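Local coordinates for conserved hypothetical exported protein (PDB 4JJA) that is of unknown function but may act as an exo-acting peptidoglycan beta-N-acetylmuramidase, at residues K300-H312 and I338-W351. Sequence-based numbering, arbitrary orientation.
Sequences KGINLDYLIDAYH and IEGGKSADEIKARW
K348 NZ donates to I302 O at 3.0 Å, coming in at 131° to the C=O and tilted from the carbonyl plane. The same ammonium lies 2.8 Å from K300 O and makes a salt bridge with D151. CG of K348 is anti to its backbone N (chi1 172°) and the chain runs on extended, which carries the nitrogen across to the turn after helix 294-300. D151 also accepts from W351 NE1 and I302 N, so one carboxylate ties both segments together.

Next to this polar corner, L304 and W351 reach toward each other from opposite directions. L304 CD1 is 3.8 Å from W351 CH2 and also presses tightly on I347 CG2. I302 CG2 meets the same indole at CZ2.

The contact joins helix 305-314 and the turn before it to the end of helix 333-339 and to helix 344-350, within the NamZ C-terminal family region. Segment 305-312 crosses helix 344-350 at 131°, with the axes 10.7 Å apart. Both N-termini are capped: N303 OD1 accepts from D305 N, and S343 and E346 form a capping box. Before that box, helix 333-339 ends in a Schellman motif at G341.

I308 CD1 rests on the first turn of helix 344-350, 3.9 Å from A344 CB. I338 packs at the other end. Its CD1 meets L307 CD2, and its CG2 makes a CH-pi contact over one face of the Y311 ring, 4.0 Å from the centroid. Two waters bridge the segments here. One joins Y311 OH to E339 O; the other links H312 NE2, 2.8 Å away, with I338 O and K342 O.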
ATOM      1  N   LYS A 300     -17.593   0.371  -8.288  1.00 13.53           N
ATOM      2  CA  LYS A 300     -17.386   1.801  -8.362  1.00 13.97           C
ATOM      3  C   LYS A 300     -15.933   2.233  -8.304  1.00 13.15           C
ATOM      4  O   LYS A 300     -15.656   3.372  -8.624  1.00 15.58           O
ATOM      5  CB  LYS A 300     -18.183   2.456  -7.205  1.00 13.73           C
ATOM      6  CG  LYS A 300     -19.703   2.292  -7.454  1.00 17.40           C
ATOM      7  CD  LYS A 300     -20.538   3.162  -6.566  1.00 20.69           C
ATOM      8  CE  LYS A 300     -22.039   3.009  -6.813  1.00 22.25           C
ATOM      9  NZ  LYS A 300     -22.865   3.822  -5.846  1.00 23.70           N
ATOM     10  N   GLY A 301     -15.010   1.373  -7.859  1.00 11.64           N
ATOM     11  CA  GLY A 301     -13.602   1.817  -7.812  1.00 10.36           C
ATOM     12  C   GLY A 301     -13.466   3.054  -6.962  1.00 10.32           C
ATOM     13  O   GLY A 301     -14.131   3.193  -5.943  1.00 12.05           O
ATOM     14  N   ILE A 302     -12.570   3.965  -7.332  1.00  9.74           N
ATOM     15  CA  ILE A 302     -12.467   5.219  -6.575  1.00  9.04           C
ATOM     16  C   ILE A 302     -13.783   5.968  -6.735  1.00  9.86           C
ATOM     17  O   ILE A 302     -14.196   6.270  -7.843  1.00 11.47           O
ATOM     18  CB  ILE A 302     -11.299   6.058  -7.034  1.00  8.76           C
ATOM     19  CG1 ILE A 302      -9.968   5.346  -6.760  1.00  9.61           C
ATOM     20  CG2 ILE A 302     -11.317   7.467  -6.383  1.00 10.86           C
ATOM     21  CD1 ILE A 302      -8.747   6.034  -7.382  1.00 11.39           C
ATOM     22  N   ASN A 303     -14.422   6.235  -5.627  1.00  9.22           N
ATOM     23  CA  ASN A 303     -15.743   6.814  -5.570  1.00  9.68           C
ATOM     24  C   ASN A 303     -15.654   8.143  -4.835  1.00  9.02           C
ATOM     25  O   ASN A 303     -15.512   8.142  -3.595  1.00 10.30           O
ATOM     26  CB  ASN A 303     -16.680   5.860  -4.861  1.00 11.06           C
ATOM     27  CG  ASN A 303     -18.099   6.347  -4.872  1.00 10.68           C
ATOM     28  OD1 ASN A 303     -18.373   7.457  -5.324  1.00 11.74           O
ATOM     29  ND2 ASN A 303     -19.028   5.519  -4.347  1.00 13.71           N
ATOM     30  N   LEU A 304     -15.747   9.252  -5.579  1.00  9.31           N
ATOM     31  CA  LEU A 304     -15.701  10.596  -5.015  1.00  8.82           C
ATOM     32  C   LEU A 304     -16.989  11.045  -4.370  1.00  9.08           C
ATOM     33  O   LEU A 304     -17.043  12.139  -3.825  1.00  9.34           O
ATOM     34  CB  LEU A 304     -15.236  11.613  -6.055  1.00 10.14           C
ATOM     35  CG  LEU A 304     -13.883  11.416  -6.672  1.00 10.43           C
ATOM     36  CD1 LEU A 304     -13.652  12.412  -7.793  1.00 13.56           C
ATOM     37  CD2 LEU A 304     -12.759  11.487  -5.597  1.00 11.85           C
ATOM     38  N   ASP A 305     -18.025  10.213  -4.396  1.00  9.06           N
ATOM     39  CA  ASP A 305     -19.296  10.594  -3.783  1.00  9.97           C
ATOM     40  C   ASP A 305     -19.131  11.033  -2.344  1.00  9.21           C
ATOM     41  O   ASP A 305     -19.838  11.942  -1.873  1.00  9.71           O
ATOM     42  CB  ASP A 305     -20.333   9.438  -3.823  1.00 10.46           C
ATOM     43  CG  ASP A 305     -20.986   9.195  -5.172  1.00 13.78           C
ATOM     44  OD1 ASP A 305     -20.862  10.013  -6.071  1.00 15.15           O
ATOM     45  OD2 ASP A 305     -21.679   8.146  -5.294  1.00 17.61           O
ATOM     46  N   TYR A 306     -18.284  10.307  -1.596  1.00  8.85           N
ATOM     47  CA  TYR A 306     -18.204  10.538  -0.183  1.00  9.31           C
ATOM     48  C   TYR A 306     -17.547  11.889   0.104  1.00  8.98           C
ATOM     49  O   TYR A 306     -18.027  12.687   0.927  1.00  9.14           O
ATOM     50  CB  TYR A 306     -17.420   9.389   0.488  1.00  9.85           C
ATOM     51  CG  TYR A 306     -17.878   8.012   0.044  1.00 10.24           C
ATOM     52  CD1 TYR A 306     -19.208   7.658   0.104  1.00 10.00           C
ATOM     53  CD2 TYR A 306     -16.980   7.065  -0.403  1.00 10.98           C
ATOM     54  CE1 TYR A 306     -19.646   6.386  -0.329  1.00 12.71           C
ATOM     55  CE2 TYR A 306     -17.406   5.791  -0.823  1.00 11.57           C
ATOM     56  CZ  TYR A 306     -18.748   5.470  -0.791  1.00 12.24           C
ATOM     57  OH  TYR A 306     -19.137   4.190  -1.159  1.00 14.66           O
ATOM     58  N   LEU A 307     -16.430  12.148  -0.556  1.00  9.49           N
ATOM     59  CA  LEU A 307     -15.738  13.382  -0.417  0.50  8.80           C
ATOM     60  C   LEU A 307     -16.628  14.604  -0.784  1.00  8.50           C
ATOM     61  O   LEU A 307     -16.661  15.610  -0.087  1.00  9.54           O
ATOM     62  CB  LEU A 307     -14.495  13.247  -1.296  0.50  9.29           C
ATOM     63  CG  LEU A 307     -13.502  14.377  -1.230  0.50  6.25           C
ATOM     64  CD1 LEU A 307     -12.784  14.437   0.107  0.50  8.14           C
ATOM     65  CD2 LEU A 307     -12.488  14.239  -2.322  0.50  5.29           C
ATOM     66  N   ILE A 308     -17.346  14.448  -1.888  1.00  8.55           N
ATOM     67  CA  ILE A 308     -18.207  15.521  -2.372  1.00  8.99           C
ATOM     68  C   ILE A 308     -19.350  15.763  -1.403  1.00  9.57           C
ATOM     69  O   ILE A 308     -19.725  16.909  -1.105  1.00  9.48           O
ATOM     70  CB  ILE A 308     -18.653  15.201  -3.814  1.00  9.99           C
ATOM     71  CG1 ILE A 308     -17.454  15.280  -4.759  1.00 10.31           C
ATOM     72  CG2 ILE A 308     -19.862  16.084  -4.261  1.00 12.12           C
ATOM     73  CD1 ILE A 308     -17.726  14.807  -6.182  1.00 12.39           C
ATOM     74  N   ASP A 309     -19.916  14.682  -0.879  1.00  8.76           N
ATOM     75  CA  ASP A 309     -20.961  14.798   0.119  1.00  9.69           C
ATOM     76  C   ASP A 309     -20.513  15.598   1.333  1.00  8.42           C
ATOM     77  O   ASP A 309     -21.203  16.526   1.768  1.00  9.76           O
ATOM     78  CB  ASP A 309     -21.398  13.383   0.526  1.00 10.85           C
ATOM     79  CG  ASP A 309     -22.474  13.356   1.584  1.00 13.39           C
ATOM     80  OD1 ASP A 309     -23.490  14.008   1.342  1.00 19.45           O
ATOM     81  OD2 ASP A 309     -22.339  12.626   2.545  1.00 18.75           O
ATOM     82  N   ALA A 310     -19.382  15.200   1.900  1.00  8.25           N
ATOM     83  CA  ALA A 310     -18.892  15.897   3.058  1.00  8.11           C
ATOM     84  C   ALA A 310     -18.547  17.353   2.788  1.00  7.99           C
ATOM     85  O   ALA A 310     -18.839  18.225   3.590  1.00  9.19           O
ATOM     86  CB  ALA A 310     -17.682  15.165   3.638  1.00  8.94           C
ATOM     87  N   TYR A 311     -17.940  17.627   1.624  1.00  8.02           N
ATOM     88  CA  TYR A 311     -17.575  18.983   1.259  1.00  8.12           C
ATOM     89  C   TYR A 311     -18.801  19.879   1.245  1.00  8.91           C
ATOM     90  O   TYR A 311     -18.799  20.954   1.872  1.00  9.70           O
ATOM     91  CB  TYR A 311     -16.909  18.999  -0.124  1.00  9.83           C
ATOM     92  CG  TYR A 311     -16.734  20.417  -0.664  1.00  9.28           C
ATOM     93  CD1 TYR A 311     -15.726  21.199  -0.199  1.00 10.29           C
ATOM     94  CD2 TYR A 311     -17.616  20.963  -1.540  1.00 10.91           C
ATOM     95  CE1 TYR A 311     -15.568  22.510  -0.602  1.00 11.62           C
ATOM     96  CE2 TYR A 311     -17.464  22.252  -1.972  1.00 10.94           C
ATOM     97  CZ  TYR A 311     -16.444  23.034  -1.505  1.00 11.87           C
ATOM     98  OH  TYR A 311     -16.296  24.356  -1.897  1.00 15.32           O
ATOM     99  N   HIS A 312     -19.839  19.475   0.557  1.00  8.83           N
ATOM    100  CA  HIS A 312     -21.009  20.310   0.469  1.00  9.38           C
ATOM    101  C   HIS A 312     -21.783  20.385   1.767  1.00 10.37           C
ATOM    102  O   HIS A 312     -22.426  21.388   2.044  1.00 13.35           O
ATOM    103  CB  HIS A 312     -21.932  19.862  -0.682  1.00  9.64           C
ATOM    104  CG  HIS A 312     -21.335  20.125  -2.021  1.00  9.47           C
ATOM    105  ND1 HIS A 312     -21.105  21.396  -2.513  1.00 11.07           N
ATOM    106  CD2 HIS A 312     -20.884  19.268  -2.964  1.00 11.49           C
ATOM    107  CE1 HIS A 312     -20.525  21.307  -3.702  1.00 11.59           C
ATOM    108  NE2 HIS A 312     -20.390  20.018  -4.008  1.00 11.50           N
ATOM    109  N   ILE A 338     -14.430  19.948  -7.548  1.00  9.64           N
ATOM    110  CA  ILE A 338     -15.390  19.799  -6.450  1.00 10.03           C
ATOM    111  C   ILE A 338     -15.943  21.169  -6.067  1.00 10.65           C
ATOM    112  O   ILE A 338     -17.151  21.362  -5.912  1.00 11.60           O
ATOM    113  CB  ILE A 338     -14.806  19.086  -5.244  1.00  9.18           C
ATOM    114  CG1 ILE A 338     -14.481  17.621  -5.614  1.00 10.40           C
ATOM    115  CG2 ILE A 338     -15.772  19.162  -4.051  1.00 11.38           C
ATOM    116  CD1 ILE A 338     -13.782  16.791  -4.564  1.00 11.15           C
ATOM    117  N   GLU A 339     -15.045  22.126  -5.886  1.00 11.14           N
ATOM    118  CA  GLU A 339     -15.451  23.455  -5.461  1.00 12.56           C
ATOM    119  C   GLU A 339     -16.288  24.141  -6.528  1.00 12.89           C
ATOM    120  O   GLU A 339     -17.100  24.999  -6.222  1.00 15.50           O
ATOM    121  CB  GLU A 339     -14.202  24.281  -5.162  1.00 12.79           C
ATOM    122  CG  GLU A 339     -13.546  23.813  -3.881  1.00 13.03           C
ATOM    123  CD  GLU A 339     -12.260  24.498  -3.511  1.00 15.59           C
ATOM    124  OE1 GLU A 339     -11.725  25.328  -4.281  1.00 19.79           O
ATOM    125  OE2 GLU A 339     -11.718  24.152  -2.425  1.00 15.20           O
ATOM    126  N   GLY A 340     -16.061  23.774  -7.774  1.00 12.61           N
ATOM    127  CA  GLY A 340     -16.827  24.284  -8.901  1.00 13.21           C
ATOM    128  C   GLY A 340     -18.182  23.645  -9.090  1.00 13.55           C
ATOM    129  O   GLY A 340     -18.894  24.006 -10.039  1.00 16.45           O
ATOM    130  N   GLY A 341     -18.545  22.676  -8.245  1.00 12.16           N
ATOM    131  CA  GLY A 341     -19.845  22.044  -8.331  1.00 12.30           C
ATOM    132  C   GLY A 341     -19.955  20.896  -9.270  1.00 12.33           C
ATOM    133  O   GLY A 341     -21.066  20.468  -9.573  1.00 14.04           O
ATOM    134  N   LYS A 342     -18.826  20.378  -9.737  1.00 11.71           N
ATOM    135  CA  LYS A 342     -18.864  19.223 -10.652  1.00 12.34           C
ATOM    136  C   LYS A 342     -19.196  17.927  -9.929  1.00 12.17           C
ATOM    137  O   LYS A 342     -19.072  17.810  -8.723  1.00 12.54           O
ATOM    138  CB  LYS A 342     -17.540  19.094 -11.367  1.00 12.76           C
ATOM    139  CG  LYS A 342     -17.114  20.348 -12.166  1.00 13.62           C
ATOM    140  CD  LYS A 342     -18.095  20.791 -13.232  1.00 15.60           C
ATOM    141  CE  LYS A 342     -17.606  22.084 -13.885  1.00 20.09           C
ATOM    142  NZ  LYS A 342     -18.507  22.563 -14.942  1.00 25.95           N
ATOM    143  N   SER A 343     -19.703  16.967 -10.695  1.00 12.73           N
ATOM    144  CA  SER A 343     -20.112  15.683 -10.175  1.00 12.83           C
ATOM    145  C   SER A 343     -18.963  14.704 -10.022  1.00 11.74           C
ATOM    146  O   SER A 343     -17.928  14.826 -10.703  1.00 12.55           O
ATOM    147  CB  SER A 343     -21.175  15.059 -11.085  1.00 13.91           C
ATOM    148  OG  SER A 343     -20.598  14.596 -12.280  1.00 15.70           O
ATOM    149  N   ALA A 344     -19.179  13.700  -9.178  1.00 12.12           N
ATOM    150  CA  ALA A 344     -18.213  12.630  -9.009  1.00 12.49           C
ATOM    151  C   ALA A 344     -17.860  11.995 -10.343  1.00 11.85           C
ATOM    152  O   ALA A 344     -16.712  11.742 -10.657  1.00 11.45           O
ATOM    153  CB  ALA A 344     -18.757  11.566  -8.008  1.00 13.26           C
ATOM    154  N   ASP A 345     -18.872  11.732 -11.151  1.00 11.59           N
ATOM    155  CA  ASP A 345     -18.659  11.049 -12.440  1.00 12.23           C
ATOM    156  C   ASP A 345     -17.845  11.915 -13.399  1.00 11.11           C
ATOM    157  O   ASP A 345     -16.986  11.417 -14.128  1.00 11.99           O
ATOM    158  CB  ASP A 345     -20.001  10.652 -13.081  1.00 13.12           C
ATOM    159  CG  ASP A 345     -20.638   9.440 -12.465  1.00 17.59           C
ATOM    160  OD1 ASP A 345     -20.067   8.759 -11.605  1.00 21.96           O
ATOM    161  OD2 ASP A 345     -21.825   9.184 -12.826  1.00 23.88           O
ATOM    162  N   GLU A 346     -18.128  13.222 -13.423  1.00 11.79           N
ATOM    163  CA  GLU A 346     -17.406  14.159 -14.281  0.50 12.16           C
ATOM    164  C   GLU A 346     -15.923  14.187 -13.930  1.00 11.33           C
ATOM    165  O   GLU A 346     -15.051  14.200 -14.782  1.00 12.03           O
ATOM    166  CB  GLU A 346     -17.932  15.577 -14.041  0.50 13.70           C
ATOM    167  CG  GLU A 346     -19.138  16.002 -14.792  0.50 17.09           C
ATOM    168  CD  GLU A 346     -19.310  17.475 -14.612  0.50 18.51           C
ATOM    169  OE1 GLU A 346     -19.889  17.901 -13.579  0.50 15.83           O
ATOM    170  OE2 GLU A 346     -18.783  18.188 -15.486  0.50 20.17           O
ATOM    171  N   ILE A 347     -15.641  14.275 -12.638  1.00  9.67           N
ATOM    172  CA  ILE A 347     -14.265  14.365 -12.178  1.00 10.13           C
ATOM    173  C   ILE A 347     -13.537  13.049 -12.486  1.00 10.51           C
ATOM    174  O   ILE A 347     -12.420  13.065 -13.040  1.00 10.90           O
ATOM    175  CB  ILE A 347     -14.201  14.712 -10.657  1.00 10.36           C
ATOM    176  CG1 ILE A 347     -14.874  16.058 -10.425  1.00 12.40           C
ATOM    177  CG2 ILE A 347     -12.737  14.732 -10.192  1.00 10.94           C
ATOM    178  CD1 ILE A 347     -15.070  16.393  -8.946  1.00 13.82           C
ATOM    179  N   LYS A 348     -14.161  11.926 -12.152  1.00 10.48           N
ATOM    180  CA  LYS A 348     -13.541  10.631 -12.387  1.00  9.82           C
ATOM    181  C   LYS A 348     -13.269  10.411 -13.891  1.00 10.62           C
ATOM    182  O   LYS A 348     -12.236   9.912 -14.282  1.00 10.56           O
ATOM    183  CB  LYS A 348     -14.383   9.534 -11.779  1.00 10.34           C
ATOM    184  CG  LYS A 348     -13.902   8.158 -12.160  1.00 10.88           C
ATOM    185  CD  LYS A 348     -14.417   7.127 -11.194  1.00 13.33           C
ATOM    186  CE  LYS A 348     -13.848   5.759 -11.528  1.00 14.29           C
ATOM    187  NZ  LYS A 348     -14.045   4.810 -10.445  1.00 15.97           N
ATOM    188  N   ALA A 349     -14.189  10.835 -14.762  1.00  9.94           N
ATOM    189  CA  ALA A 349     -13.996  10.690 -16.173  1.00 11.03           C
ATOM    190  C   ALA A 349     -12.744  11.421 -16.658  1.00 10.42           C
ATOM    191  O   ALA A 349     -12.154  11.030 -17.641  1.00 11.02           O
ATOM    192  CB  ALA A 349     -15.273  11.193 -16.942  1.00 12.98           C
ATOM    193  N   ARG A 350     -12.341  12.498 -15.976  1.00 10.38           N
ATOM    194  CA  ARG A 350     -11.204  13.288 -16.401  1.00  9.92           C
ATOM    195  C   ARG A 350      -9.884  12.482 -16.358  1.00  9.11           C
ATOM    196  O   ARG A 350      -8.974  12.783 -17.108  1.00 10.85           O
ATOM    197  CB  ARG A 350     -11.110  14.588 -15.608  1.00 10.45           C
ATOM    198  CG  ARG A 350     -10.104  15.542 -16.210  1.00 11.60           C
ATOM    199  CD  ARG A 350     -10.206  16.909 -15.642  1.00 11.20           C
ATOM    200  NE  ARG A 350      -9.122  17.774 -16.093  1.00 11.95           N
ATOM    201  CZ  ARG A 350      -9.043  19.063 -15.745  1.00 14.37           C
ATOM    202  NH1 ARG A 350     -10.018  19.626 -15.054  1.00 12.73           N
ATOM    203  NH2 ARG A 350      -7.988  19.787 -16.084  1.00 14.82           N
ATOM    204  N   TRP A 351      -9.804  11.488 -15.478  1.00  8.94           N
ATOM    205  CA  TRP A 351      -8.613  10.669 -15.369  1.00  9.21           C
ATOM    206  C   TRP A 351      -8.670   9.379 -16.173  1.00  9.79           C
ATOM    207  O   TRP A 351      -7.748   8.580 -16.113  1.00  9.71           O
ATOM    208  CB  TRP A 351      -8.181  10.447 -13.935  1.00  9.03           C
ATOM    209  CG  TRP A 351      -9.067   9.627 -13.070  1.00  8.81           C
ATOM    210  CD1 TRP A 351      -9.394   8.288 -13.189  1.00  9.52           C
ATOM    211  CD2 TRP A 351      -9.710  10.065 -11.851  1.00  8.09           C
ATOM    212  NE1 TRP A 351     -10.172   7.897 -12.130  1.00  9.12           N
ATOM    213  CE2 TRP A 351     -10.346   8.949 -11.277  1.00  9.18           C
ATOM    214  CE3 TRP A 351      -9.745  11.285 -11.176  1.00  9.79           C
ATOM    215  CZ2 TRP A 351     -11.030   9.018 -10.065  1.00  9.90           C
ATOM    216  CZ3 TRP A 351     -10.422  11.347  -9.951  1.00 10.92           C
ATOM    217  CH2 TRP A 351     -11.050  10.229  -9.427  1.00 10.84           C
TER
HETATM  218  O   HOH W   1     -18.092  25.218  -3.594  1.00 23.75           O
HETATM  219  O   HOH W   2     -19.056  19.395  -6.382  1.00 13.54           O